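Long-range contact in desmoplakin (Homo sapiens, PDB 3R6N), which probably serves cell adhesion at desmosomes, its plakin domain including a rigid fragment of four spectrin repeats and an SH3 domain: residues A[248-262]-A[349-361]. Numbering follows the deposited sequence.
Sequences REKILEYKRQVQNLV and IEQYYEAILALWN
The indole of Trp-360 packs against Arg-248, while its NE1 donates a hydrogen bond to the backbone O of Leu-244, one turn earlier on the same helix as Arg-248. That bond helps to hold the indole in its rotation. CB and CD of Arg-248 lie over one face of the indole. CB of Arg-248 sits off toward the rim, 3.5 Å from CZ2 of Trp-360. CD of Arg-248 is 4.0 Å from the centroid of the six-membered ring and makes a CH-pi contact. The side chain runs extended from CG to NE, with CG anti to the backbone N (chi1 -176°), and this carries it across the indole. The guanidinium plane is turned 55° from the ring. The cation-pi contact is long and at most weakly attractive. Tyr-364 stacks on Trp-360.

Segments 248-262 and 349-361 lie on helices 234-265 and 340-384 of a spectrin-type helical bundle. They run nearly antiparallel, with 163° between their directions. The chain between them includes the SH3 domain. Helix 167-225 packs against both, touching Tyr-254 and Leu-261 on one and Ala-355 on the other.

Further along, CD1 of Ile-251 meets CD1 of Leu-357 at 3.4 Å. It also touches CG2 of Ile-356. The Tyr-353 ring reaches across the interface. Its edge faces CB of Tyr-254 and the backbone O of Ile-251. The Lys-255 aliphatic chain runs past the Tyr-353 hydroxyl, with CD 3.3 Å from OH. CD2 of Leu-261 lies 3.8 Å from CD1 of Ile-349. At the side, OE2 of Glu-350 rests against CG2 of Val-262.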
loop_
_atom_site.group_PDB
_atom_site.type_symbol
_atom_site.label_atom_id
_atom_site.label_comp_id
_atom_site.label_asym_id
_atom_site.label_seq_id
_atom_site.Cartn_x
_atom_site.Cartn_y
_atom_site.Cartn_z
ATOM N N ARG A 248 9.154 -33.227 15.696
ATOM C CA ARG A 248 8.812 -32.154 16.621
ATOM C C ARG A 248 9.635 -30.906 16.330
ATOM O O ARG A 248 9.124 -29.788 16.379
ATOM C CB ARG A 248 9.005 -32.590 18.075
ATOM C CG ARG A 248 8.574 -31.532 19.080
ATOM C CD ARG A 248 8.888 -31.941 20.508
ATOM N NE ARG A 248 8.655 -30.848 21.451
ATOM C CZ ARG A 248 7.471 -30.558 21.982
ATOM N NH1 ARG A 248 6.406 -31.280 21.664
ATOM N NH2 ARG A 248 7.353 -29.547 22.831
ATOM N N GLU A 249 10.911 -31.103 16.023
ATOM C CA GLU A 249 11.786 -29.990 15.688
ATOM C C GLU A 249 11.218 -29.220 14.508
ATOM O O GLU A 249 11.217 -27.991 14.499
ATOM C CB GLU A 249 13.187 -30.493 15.347
ATOM C CG GLU A 249 13.879 -31.213 16.486
ATOM C CD GLU A 249 15.300 -31.619 16.139
ATOM O OE1 GLU A 249 15.782 -31.219 15.054
ATOM O OE2 GLU A 249 15.933 -32.336 16.949
ATOM N N LYS A 250 10.728 -29.956 13.516
ATOM C CA LYS A 250 10.178 -29.348 12.313
ATOM C C LYS A 250 8.881 -28.599 12.590
ATOM O O LYS A 250 8.615 -27.562 11.979
ATOM C CB LYS A 250 9.962 -30.401 11.226
ATOM C CG LYS A 250 11.254 -30.976 10.679
ATOM C CD LYS A 250 11.002 -31.970 9.561
ATOM C CE LYS A 250 12.313 -32.540 9.046
ATOM N NZ LYS A 250 12.102 -33.590 8.014
ATOM N N ILE A 251 8.073 -29.121 13.505
ATOM C CA ILE A 251 6.823 -28.456 13.845
ATOM C C ILE A 251 7.052 -27.354 14.875
ATOM O O ILE A 251 6.106 -26.726 15.346
ATOM C CB ILE A 251 5.735 -29.441 14.332
ATOM C CG1 ILE A 251 6.002 -29.897 15.762
ATOM C CG2 ILE A 251 5.629 -30.634 13.395
ATOM C CD1 ILE A 251 4.947 -30.844 16.280
ATOM N N LEU A 252 8.315 -27.128 15.220
ATOM C CA LEU A 252 8.682 -25.973 16.027
ATOM C C LEU A 252 9.120 -24.848 15.105
ATOM O O LEU A 252 9.085 -23.675 15.475
ATOM C CB LEU A 252 9.796 -26.321 17.010
ATOM C CG LEU A 252 9.316 -26.853 18.362
ATOM C CD1 LEU A 252 10.481 -27.376 19.188
ATOM C CD2 LEU A 252 8.557 -25.774 19.118
ATOM N N GLU A 253 9.534 -25.224 13.900
ATOM C CA GLU A 253 9.872 -24.259 12.865
ATOM C C GLU A 253 8.593 -23.702 12.261
ATOM O O GLU A 253 8.586 -22.609 11.699
ATOM C CB GLU A 253 10.738 -24.908 11.782
ATOM C CG GLU A 253 12.159 -25.220 12.230
ATOM C CD GLU A 253 12.934 -26.038 11.210
ATOM O OE1 GLU A 253 12.332 -26.468 10.201
ATOM O OE2 GLU A 253 14.148 -26.254 11.423
ATOM N N TYR A 254 7.512 -24.464 12.379
ATOM C CA TYR A 254 6.202 -24.001 11.939
ATOM C C TYR A 254 5.679 -22.935 12.889
ATOM O O TYR A 254 5.178 -21.902 12.457
ATOM C CB TYR A 254 5.205 -25.157 11.883
ATOM C CG TYR A 254 5.499 -26.181 10.815
ATOM C CD1 TYR A 254 6.062 -25.810 9.602
ATOM C CD2 TYR A 254 5.206 -27.523 11.019
ATOM C CE1 TYR A 254 6.329 -26.749 8.622
ATOM C CE2 TYR A 254 5.466 -28.469 10.051
ATOM C CZ TYR A 254 6.027 -28.078 8.855
ATOM O OH TYR A 254 6.287 -29.026 7.894
ATOM N N LYS A 255 5.797 -23.199 14.185
ATOM C CA LYS A 255 5.349 -22.262 15.207
ATOM C C LYS A 255 5.874 -20.852 14.931
ATOM O O LYS A 255 5.189 -19.862 15.183
ATOM C CB LYS A 255 5.806 -22.740 16.585
ATOM C CG LYS A 255 5.275 -21.928 17.752
ATOM C CD LYS A 255 5.898 -22.408 19.054
ATOM C CE LYS A 255 5.415 -21.595 20.239
ATOM N NZ LYS A 255 6.203 -21.903 21.463
ATOM N N ARG A 256 7.092 -20.773 14.404
ATOM C CA ARG A 256 7.700 -19.494 14.057
ATOM C C ARG A 256 7.145 -18.956 12.743
ATOM O O ARG A 256 6.924 -17.758 12.601
ATOM C CB ARG A 256 9.219 -19.632 13.976
ATOM C CG ARG A 256 9.839 -20.190 15.241
ATOM C CD ARG A 256 9.254 -19.513 16.470
ATOM N NE ARG A 256 9.890 -19.958 17.706
ATOM C CZ ARG A 256 9.634 -19.443 18.905
ATOM N NH1 ARG A 256 8.752 -18.461 19.032
ATOM N NH2 ARG A 256 10.263 -19.909 19.978
ATOM N N GLN A 257 6.932 -19.849 11.784
ATOM C CA GLN A 257 6.303 -19.482 10.522
ATOM C C GLN A 257 4.861 -19.057 10.775
ATOM O O GLN A 257 4.367 -18.093 10.187
ATOM C CB GLN A 257 6.333 -20.663 9.549
ATOM C CG GLN A 257 5.573 -20.425 8.252
ATOM C CD GLN A 257 5.352 -21.701 7.453
ATOM O OE1 GLN A 257 5.762 -22.788 7.867
ATOM N NE2 GLN A 257 4.698 -21.572 6.302
ATOM N N VAL A 258 4.196 -19.788 11.664
ATOM C CA VAL A 258 2.798 -19.548 11.996
ATOM C C VAL A 258 2.629 -18.252 12.765
ATOM O O VAL A 258 1.708 -17.481 12.501
ATOM C CB VAL A 258 2.222 -20.693 12.847
ATOM C CG1 VAL A 258 0.885 -20.290 13.455
ATOM C CG2 VAL A 258 2.086 -21.954 12.009
ATOM N N GLN A 259 3.520 -18.016 13.721
ATOM C CA GLN A 259 3.462 -16.800 14.518
ATOM C C GLN A 259 3.664 -15.566 13.641
ATOM O O GLN A 259 3.132 -14.499 13.937
ATOM C CB GLN A 259 4.478 -16.843 15.665
ATOM C CG GLN A 259 4.225 -15.812 16.756
ATOM C CD GLN A 259 2.775 -15.780 17.224
ATOM O OE1 GLN A 259 2.250 -14.722 17.581
ATOM N NE2 GLN A 259 2.127 -16.940 17.239
ATOM N N ASN A 260 4.420 -15.713 12.557
ATOM C CA ASN A 260 4.588 -14.622 11.602
ATOM C C ASN A 260 3.271 -14.251 10.924
ATOM O O ASN A 260 2.948 -13.072 10.776
ATOM C CB ASN A 260 5.654 -14.960 10.552
ATOM C CG ASN A 260 7.060 -14.962 11.126
ATOM O OD1 ASN A 260 8.038 -15.184 10.410
ATOM N ND2 ASN A 260 7.169 -14.708 12.427
ATOM N N LEU A 261 2.515 -15.266 10.517
ATOM C CA LEU A 261 1.212 -15.057 9.900
ATOM C C LEU A 261 0.239 -14.397 10.870
ATOM O O LEU A 261 -0.527 -13.515 10.486
ATOM C CB LEU A 261 0.632 -16.378 9.390
ATOM C CG LEU A 261 0.761 -16.647 7.890
ATOM C CD1 LEU A 261 2.193 -16.461 7.428
ATOM C CD2 LEU A 261 0.262 -18.041 7.554
ATOM N N VAL A 262 0.269 -14.825 12.127
ATOM C CA VAL A 262 -0.575 -14.211 13.142
ATOM C C VAL A 262 -0.348 -12.703 13.163
ATOM O O VAL A 262 -1.297 -11.919 13.210
ATOM C CB VAL A 262 -0.295 -14.788 14.544
ATOM C CG1 VAL A 262 -1.124 -14.061 15.596
ATOM C CG2 VAL A 262 -0.587 -16.278 14.569
ATOM N N ILE A 349 -5.565 -21.288 10.996
ATOM C CA ILE A 349 -4.247 -21.879 10.808
ATOM C C ILE A 349 -3.574 -22.193 12.137
ATOM O O ILE A 349 -2.848 -23.176 12.256
ATOM C CB ILE A 349 -3.330 -20.953 9.994
ATOM C CG1 ILE A 349 -3.864 -20.794 8.570
ATOM C CG2 ILE A 349 -1.909 -21.492 9.968
ATOM C CD1 ILE A 349 -3.020 -19.880 7.712
ATOM N N GLU A 350 -3.822 -21.355 13.138
ATOM C CA GLU A 350 -3.195 -21.530 14.439
ATOM C C GLU A 350 -3.745 -22.764 15.140
ATOM O O GLU A 350 -3.022 -23.454 15.855
ATOM C CB GLU A 350 -3.400 -20.288 15.307
ATOM C CG GLU A 350 -2.358 -20.123 16.403
ATOM C CD GLU A 350 -2.508 -18.815 17.158
ATOM O OE1 GLU A 350 -3.638 -18.510 17.598
ATOM O OE2 GLU A 350 -1.496 -18.094 17.308
ATOM N N GLN A 351 -5.026 -23.041 14.920
ATOM C CA GLN A 351 -5.689 -24.179 15.548
ATOM C C GLN A 351 -5.303 -25.505 14.898
ATOM O O GLN A 351 -5.435 -26.565 15.512
ATOM C CB GLN A 351 -7.208 -23.997 15.524
ATOM C CG GLN A 351 -7.720 -22.956 16.506
ATOM C CD GLN A 351 -9.142 -22.517 16.208
ATOM O OE1 GLN A 351 -9.523 -22.346 15.048
ATOM N NE2 GLN A 351 -9.937 -22.331 17.258
ATOM N N TYR A 352 -4.833 -25.445 13.656
ATOM C CA TYR A 352 -4.318 -26.635 12.986
ATOM C C TYR A 352 -2.942 -26.990 13.537
ATOM O O TYR A 352 -2.652 -28.156 13.796
ATOM C CB TYR A 352 -4.253 -26.435 11.471
ATOM C CG TYR A 352 -5.597 -26.529 10.785
ATOM C CD1 TYR A 352 -6.328 -25.389 10.483
ATOM C CD2 TYR A 352 -6.136 -27.759 10.440
ATOM C CE1 TYR A 352 -7.558 -25.472 9.855
ATOM C CE2 TYR A 352 -7.365 -27.850 9.812
ATOM C CZ TYR A 352 -8.070 -26.703 9.523
ATOM O OH TYR A 352 -9.292 -26.785 8.899
ATOM N N TYR A 353 -2.099 -25.977 13.718
ATOM C CA TYR A 353 -0.806 -26.180 14.351
ATOM C C TYR A 353 -0.988 -26.835 15.719
ATOM O O TYR A 353 -0.288 -27.783 16.056
ATOM C CB TYR A 353 -0.055 -24.854 14.495
ATOM C CG TYR A 353 1.074 -24.915 15.500
ATOM C CD1 TYR A 353 2.383 -25.143 15.095
ATOM C CD2 TYR A 353 0.824 -24.758 16.859
ATOM C CE1 TYR A 353 3.413 -25.206 16.015
ATOM C CE2 TYR A 353 1.845 -24.822 17.786
ATOM C CZ TYR A 353 3.138 -25.046 17.361
ATOM O OH TYR A 353 4.153 -25.108 18.294
ATOM N N GLU A 354 -1.935 -26.322 16.498
ATOM C CA GLU A 354 -2.214 -26.845 17.833
ATOM C C GLU A 354 -2.752 -28.272 17.787
ATOM O O GLU A 354 -2.483 -29.073 18.681
ATOM C CB GLU A 354 -3.216 -25.946 18.561
ATOM C CG GLU A 354 -2.733 -24.528 18.812
ATOM C CD GLU A 354 -1.738 -24.436 19.951
ATOM O OE1 GLU A 354 -1.385 -25.489 20.530
ATOM O OE2 GLU A 354 -1.313 -23.305 20.269
ATOM N N ALA A 355 -3.522 -28.578 16.747
ATOM C CA ALA A 355 -4.064 -29.918 16.563
ATOM C C ALA A 355 -2.932 -30.903 16.311
ATOM O O ALA A 355 -2.892 -31.985 16.899
ATOM C CB ALA A 355 -5.048 -29.939 15.412
ATOM N N ILE A 356 -2.017 -30.526 15.424
ATOM C CA ILE A 356 -0.837 -31.334 15.157
ATOM C C ILE A 356 -0.038 -31.535 16.436
ATOM O O ILE A 356 0.315 -32.662 16.787
ATOM C CB ILE A 356 0.067 -30.687 14.096
ATOM C CG1 ILE A 356 -0.521 -30.897 12.700
ATOM C CG2 ILE A 356 1.472 -31.263 14.167
ATOM C CD1 ILE A 356 0.348 -30.359 11.589
ATOM N N LEU A 357 0.234 -30.436 17.134
ATOM C CA LEU A 357 1.011 -30.485 18.366
ATOM C C LEU A 357 0.418 -31.486 19.355
ATOM O O LEU A 357 1.147 -32.211 20.032
ATOM C CB LEU A 357 1.084 -29.097 18.996
ATOM C CG LEU A 357 2.358 -28.792 19.784
ATOM C CD1 LEU A 357 3.580 -29.174 18.965
ATOM C CD2 LEU A 357 2.413 -27.323 20.187
ATOM N N ALA A 358 -0.910 -31.524 19.427
ATOM C CA ALA A 358 -1.616 -32.434 20.319
ATOM C C ALA A 358 -1.498 -33.873 19.827
ATOM O O ALA A 358 -1.271 -34.797 20.613
ATOM C CB ALA A 358 -3.077 -32.032 20.429
ATOM N N LEU A 359 -1.666 -34.055 18.522
ATOM C CA LEU A 359 -1.551 -35.371 17.911
ATOM C C LEU A 359 -0.169 -35.949 18.174
ATOM O O LEU A 359 -0.024 -37.134 18.470
ATOM C CB LEU A 359 -1.799 -35.281 16.407
ATOM C CG LEU A 359 -1.563 -36.569 15.624
ATOM C CD1 LEU A 359 -2.517 -37.656 16.097
ATOM C CD2 LEU A 359 -1.710 -36.328 14.131
ATOM N N TRP A 360 0.846 -35.099 18.059
ATOM C CA TRP A 360 2.219 -35.500 18.325
ATOM C C TRP A 360 2.344 -35.987 19.760
ATOM O O TRP A 360 2.923 -37.039 20.018
ATOM C CB TRP A 360 3.173 -34.329 18.086
ATOM C CG TRP A 360 4.623 -34.721 18.053
ATOM C CD1 TRP A 360 5.377 -34.969 16.943
ATOM C CD2 TRP A 360 5.496 -34.905 19.178
ATOM N NE1 TRP A 360 6.661 -35.296 17.306
ATOM C CE2 TRP A 360 6.762 -35.263 18.671
ATOM C CE3 TRP A 360 5.331 -34.798 20.564
ATOM C CZ2 TRP A 360 7.852 -35.518 19.497
ATOM C CZ3 TRP A 360 6.417 -35.053 21.381
ATOM C CH2 TRP A 360 7.660 -35.407 20.847
ATOM N N ASN A 361 1.792 -35.215 20.691
ATOM C CA ASN A 361 1.840 -35.574 22.105
ATOM C C ASN A 361 1.219 -36.940 22.382
ATOM O O ASN A 361 1.708 -37.691 23.222
ATOM C CB ASN A 361 1.163 -34.505 22.966
ATOM C CG ASN A 361 2.057 -33.308 23.221
ATOM O OD1 ASN A 361 3.282 -33.396 23.113
ATOM N ND2 ASN A 361 1.449 -32.180 23.567
#